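Local coordinates for cellobiose 2-epimerase (Spirochaeta thermophila DSM 6192, PDB 5ZIG), which probably catalyses the reversible 2-epimerisation of the reducing-end glucose of cellobiose, giving beta-D-glucosyl-(1->4)-D-mannose, at residues A[1-5]-A[6-10]; A[330-334]-A[335-339]. All blocks are in the same frame, centred on the assembly; numbering follows the deposited sequence.

Interaction 1. Residues A[1-5]-A[6-10]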
loop_
_atom_site.group_PDB
_atom_site.type_symbol
_atom_site.label_atom_id
_atom_site.label_comp_id
_atom_site.label_asym_id
_atom_site.label_seq_id
_atom_site.Cartn_x
_atom_site.Cartn_y
_atom_site.Cartn_z
ATOM N N MET A 1 -3.696 23.459 21.843
ATOM C CA MET A 1 -2.507 23.632 22.673
ATOM C C MET A 1 -1.240 23.435 21.860
ATOM O O MET A 1 -1.218 22.647 20.921
ATOM C CB MET A 1 -2.526 22.668 23.859
ATOM C CG MET A 1 -3.355 23.163 25.034
ATOM S SD MET A 1 -2.909 24.831 25.557
ATOM C CE MET A 1 -1.473 24.523 26.594
ATOM N N PRO A 2 -0.179 24.153 22.212
ATOM C CA PRO A 2 1.050 24.080 21.417
ATOM C C PRO A 2 1.728 22.723 21.562
ATOM O O PRO A 2 1.519 21.983 22.526
ATOM C CB PRO A 2 1.921 25.205 21.990
ATOM C CG PRO A 2 1.005 26.019 22.883
ATOM C CD PRO A 2 -0.043 25.073 23.355
ATOM N N LEU A 3 2.550 22.406 20.570
ATOM C CA LEU A 3 3.228 21.111 20.529
ATOM C C LEU A 3 4.264 21.008 21.644
ATOM O O LEU A 3 5.044 21.950 21.847
ATOM C CB LEU A 3 3.897 20.927 19.172
ATOM C CG LEU A 3 4.717 19.675 18.916
ATOM C CD1 LEU A 3 3.814 18.464 18.872
ATOM C CD2 LEU A 3 5.505 19.812 17.623
ATOM N N PRO A 4 4.305 19.898 22.386
ATOM C CA PRO A 4 5.343 19.730 23.420
ATOM C C PRO A 4 6.736 19.810 22.814
ATOM O O PRO A 4 7.117 18.985 21.978
ATOM C CB PRO A 4 5.048 18.338 23.991
ATOM C CG PRO A 4 3.612 18.127 23.738
ATOM C CD PRO A 4 3.307 18.816 22.429
ATOM N N THR A 5 7.496 20.826 23.242
ATOM C CA THR A 5 8.783 21.119 22.617
ATOM C C THR A 5 9.752 19.946 22.702
ATOM O O THR A 5 10.664 19.853 21.872
ATOM C CB THR A 5 9.413 22.368 23.261
ATOM O OG1 THR A 5 8.429 23.403 23.354
ATOM C CG2 THR A 5 10.596 22.889 22.445
ATOM N N THR A 6 9.573 19.054 23.683
ATOM C CA THR A 6 10.434 17.888 23.820
ATOM C C THR A 6 10.309 16.940 22.624
ATOM O O THR A 6 11.204 16.121 22.386
ATOM C CB THR A 6 10.083 17.135 25.108
ATOM O OG1 THR A 6 8.660 17.110 25.273
ATOM C CG2 THR A 6 10.689 17.821 26.292
ATOM N N LEU A 7 9.215 17.024 21.877
ATOM C CA LEU A 7 9.086 16.213 20.678
ATOM C C LEU A 7 9.914 16.757 19.523
ATOM O O LEU A 7 10.177 16.014 18.562
ATOM C CB LEU A 7 7.611 16.108 20.277
ATOM C CG LEU A 7 6.921 14.875 20.874
ATOM C CD1 LEU A 7 5.395 14.933 20.695
ATOM C CD2 LEU A 7 7.502 13.595 20.253
ATOM N N ARG A 8 10.361 18.018 19.609
ATOM C CA ARG A 8 10.973 18.640 18.435
ATOM C C ARG A 8 12.320 18.020 18.081
ATOM O O ARG A 8 12.513 17.649 16.909
ATOM C CB ARG A 8 11.054 20.159 18.622
ATOM C CG ARG A 8 9.875 20.853 17.980
ATOM C CD ARG A 8 9.954 22.360 17.996
ATOM N NE ARG A 8 8.771 22.893 17.343
ATOM C CZ ARG A 8 8.719 23.249 16.063
ATOM N NH1 ARG A 8 9.795 23.135 15.291
ATOM N NH2 ARG A 8 7.590 23.729 15.559
ATOM N N PRO A 9 13.272 17.849 19.005
ATOM C CA PRO A 9 14.508 17.152 18.605
ATOM C C PRO A 9 14.279 15.696 18.194
ATOM O O PRO A 9 14.983 15.204 17.305
ATOM C CB PRO A 9 15.416 17.285 19.844
ATOM C CG PRO A 9 14.525 17.699 20.962
ATOM C CD PRO A 9 13.353 18.391 20.373
ATOM N N THR A 10 13.316 14.994 18.803
ATOM C CA THR A 10 12.999 13.630 18.383
ATOM C C THR A 10 12.512 13.590 16.933
ATOM O O THR A 10 12.922 12.721 16.151
ATOM C CB THR A 10 11.935 13.033 19.307
ATOM O OG1 THR A 10 12.144 13.504 20.646
ATOM C CG2 THR A 10 11.975 11.508 19.289
#
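The flat guanidinium group of Arg8 is met by Leu3 at a slant, neither squarely over a face nor at an edge, with Leu3 CD2 4.5 Å from Arg8 NE. Arg8 reaches this place on a chain extended from CG to NE (chi3 180°), and its NH1 goes on to bond Leu401 O in helix 384-402. Arginine suits this place because its long chain carries the charged end past Leu3 to a backbone carbonyl close to the end of helix 384-402. The other branch of Leu3, CD1, lies 4.3 Å from Leu7 CD1. Both leucines also pack on Leu338 of helix 336-352, so their apolar branches are shielded there while the polar Thr5 and Thr6 of the turn are exposed.

Between them the backbone turns. Leu7 N donates to Pro4 O (2.9 Å), closing a type I turn, and Arg8 N donates to Thr5 O (2.9 Å). Pro9 suits the first turn of a helix, where its missing N-H costs little; its CD packs 3.4 Å from Thr5 O. Thr10 OG1 gives a weak bond, 3.3 Å, to Thr6 O one turn back. The whole is a type I turn leading an extended N-terminal arm into helix 7-31, at the rim of the helical-hairpin barrel, the (alpha/alpha)6 fold, of the N-acylglucosamine 2-epimerase family.

Interaction 2. Residues A[330-334]-A[335-339]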
loop_
_atom_site.group_PDB
_atom_site.type_symbol
_atom_site.label_atom_id
_atom_site.label_comp_id
_atom_site.label_asym_id
_atom_site.label_seq_id
_atom_site.Cartn_x
_atom_site.Cartn_y
_atom_site.Cartn_z
ATOM N N SER A 330 -2.043 14.921 13.040
ATOM C CA SER A 330 -2.491 16.044 12.222
ATOM C C SER A 330 -4.004 16.177 12.220
ATOM O O SER A 330 -4.524 17.278 12.034
ATOM C CB SER A 330 -1.980 15.892 10.794
ATOM O OG SER A 330 -0.563 15.910 10.774
ATOM N N LEU A 331 -4.726 15.078 12.435
ATOM C CA LEU A 331 -6.182 15.141 12.421
ATOM C C LEU A 331 -6.733 15.631 13.752
ATOM O O LEU A 331 -7.628 16.481 13.778
ATOM C CB LEU A 331 -6.776 13.767 12.100
ATOM C CG LEU A 331 -6.835 13.285 10.660
ATOM C CD1 LEU A 331 -7.617 11.982 10.612
ATOM C CD2 LEU A 331 -7.464 14.334 9.748
ATOM N N PHE A 332 -6.228 15.097 14.862
ATOM C CA PHE A 332 -6.823 15.333 16.166
ATOM C C PHE A 332 -5.918 16.124 17.102
ATOM O O PHE A 332 -6.328 16.430 18.227
ATOM C CB PHE A 332 -7.225 13.991 16.798
ATOM C CG PHE A 332 -8.132 13.156 15.918
ATOM C CD1 PHE A 332 -9.469 13.506 15.744
ATOM C CD2 PHE A 332 -7.644 12.041 15.242
ATOM C CE1 PHE A 332 -10.308 12.746 14.929
ATOM C CE2 PHE A 332 -8.471 11.287 14.421
ATOM C CZ PHE A 332 -9.807 11.642 14.263
ATOM N N GLU A 333 -4.702 16.449 16.667
ATOM C CA GLU A 333 -3.789 17.317 17.406
ATOM C C GLU A 333 -3.547 16.810 18.828
ATOM O O GLU A 333 -3.449 17.584 19.785
ATOM C CB GLU A 333 -4.305 18.758 17.407
ATOM C CG GLU A 333 -4.731 19.253 16.033
ATOM C CD GLU A 333 -5.165 20.707 16.057
ATOM O OE1 GLU A 333 -4.340 21.583 15.714
ATOM O OE2 GLU A 333 -6.328 20.970 16.435
ATOM N N GLU A 334 -3.454 15.491 18.966
ATOM C CA GLU A 334 -3.147 14.885 20.253
ATOM C C GLU A 334 -1.726 14.341 20.210
ATOM O O GLU A 334 -1.485 13.300 19.577
ATOM C CB GLU A 334 -4.149 13.781 20.596
ATOM C CG GLU A 334 -5.525 14.325 20.975
ATOM C CD GLU A 334 -6.489 13.234 21.418
ATOM O OE1 GLU A 334 -6.338 12.085 20.942
ATOM O OE2 GLU A 334 -7.403 13.532 22.223
ATOM N N PRO A 335 -0.763 15.009 20.859
ATOM C CA PRO A 335 0.647 14.640 20.679
ATOM C C PRO A 335 0.964 13.192 21.011
ATOM O O PRO A 335 2.002 12.693 20.568
ATOM C CB PRO A 335 1.378 15.600 21.633
ATOM C CG PRO A 335 0.463 16.751 21.762
ATOM C CD PRO A 335 -0.904 16.136 21.794
ATOM N N ARG A 336 0.130 12.508 21.793
ATOM C CA ARG A 336 0.402 11.107 22.098
ATOM C C ARG A 336 0.483 10.245 20.839
ATOM O O ARG A 336 1.170 9.213 20.844
ATOM C CB ARG A 336 -0.671 10.561 23.048
ATOM C CG ARG A 336 -0.458 9.115 23.463
ATOM C CD ARG A 336 -0.905 8.855 24.886
ATOM N NE ARG A 336 -0.725 7.451 25.245
ATOM C CZ ARG A 336 0.441 6.917 25.599
ATOM N NH1 ARG A 336 1.530 7.677 25.647
ATOM N NH2 ARG A 336 0.518 5.626 25.905
ATOM N N TYR A 337 -0.190 10.647 19.761
ATOM C CA TYR A 337 -0.061 9.911 18.509
ATOM C C TYR A 337 1.361 9.995 17.971
ATOM O O TYR A 337 1.878 9.018 17.420
ATOM C CB TYR A 337 -1.065 10.425 17.481
ATOM C CG TYR A 337 -2.463 9.932 17.739
ATOM C CD1 TYR A 337 -2.754 8.575 17.756
ATOM C CD2 TYR A 337 -3.497 10.828 17.972
ATOM C CE1 TYR A 337 -4.047 8.119 18.014
ATOM C CE2 TYR A 337 -4.776 10.391 18.231
ATOM C CZ TYR A 337 -5.056 9.039 18.246
ATOM O OH TYR A 337 -6.352 8.626 18.500
ATOM N N LEU A 338 2.023 11.137 18.167
ATOM C CA LEU A 338 3.424 11.261 17.779
ATOM C C LEU A 338 4.320 10.361 18.630
ATOM O O LEU A 338 5.293 9.792 18.119
ATOM C CB LEU A 338 3.872 12.720 17.885
ATOM C CG LEU A 338 3.229 13.722 16.920
ATOM C CD1 LEU A 338 3.785 15.129 17.105
ATOM C CD2 LEU A 338 3.388 13.247 15.466
ATOM N N ASP A 339 4.024 10.242 19.933
ATOM C CA ASP A 339 4.746 9.296 20.781
ATOM C C ASP A 339 4.698 7.900 20.172
ATOM O O ASP A 339 5.714 7.190 20.103
ATOM C CB ASP A 339 4.142 9.263 22.194
ATOM C CG ASP A 339 4.314 10.579 22.964
ATOM O OD1 ASP A 339 5.295 11.302 22.715
ATOM O OD2 ASP A 339 3.460 10.892 23.821
HETATM O O HOH W 1 -8.079 10.147 19.642
#
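Glu334 and Tyr337 share a water that both side chains grip: Tyr337 OH donates to it at 2.6 Å, and the water in turn donates to Glu334 OE1 at 2.9 Å. The two side chains run side by side and point the same way, their carboxylate and ring planes 29° apart. OE1 also lies 3.6 Å from Tyr337 CE2, approaching the ring obliquely. In both residues CG stands anti to the carbonyl carbon (chi1 -72° in Glu334 and -77° in Tyr337), which sends the two groups off together from one turn of backbone. That turn is closed by Tyr337 N donating to Glu334 O at 3.0 Å.

Glu333, with its positive phi, takes the chain out of helix 315-332, and Pro335 then fits the entrance to the next helix, where its ring restrains phi and no N-H is needed. Before the bend, at the end of helix 315-332, Phe332 CD2 comes within 4.5 Å of Tyr337 CE2 in a loose, oblique contact, while Leu331 CB lies over one face of the Phe332 ring toward its rim. Helix 275-294 covers this side: Leu278 meets Phe332, and Met285 and Glu286 meet Tyr337. Tyrosine suits the place because its buried ring packs against these neighbours while its hydroxyl extends to the water.

The carboxylate of Glu334 also has a long, weak ion pair, from OE2 to Arg282 NH1. Accepting from the water on one oxygen and facing an arginine on the other, it is probably held ionised, and the chain of tyrosine, water and carboxylate ties the start of helix 336-352 to the bend before it.

Overall arrangement
Interaction 1 and interaction 2 are far apart in sequence but their centres lie only 11 Å apart, and they touch directly. Pro4 CD packs 3.6 Å from Pro335 CG, so the N-terminal arm rests on the bend between two helices. Leu338 is the shared apolar surface: its CD1 is 3.8 Å from Leu3 CD1, and its CB is 3.9 Å from Leu7 CD1. Leu3, Pro4 and Leu7 therefore cover the beginning of helix 336-352 and the bend before it, whereas the Tyr337 side chain of interaction 2 packs among helices 275-294 and 315-332. With centres about 30 Å and 22 Å from the centre of the chain, both belong to the periphery of the barrel.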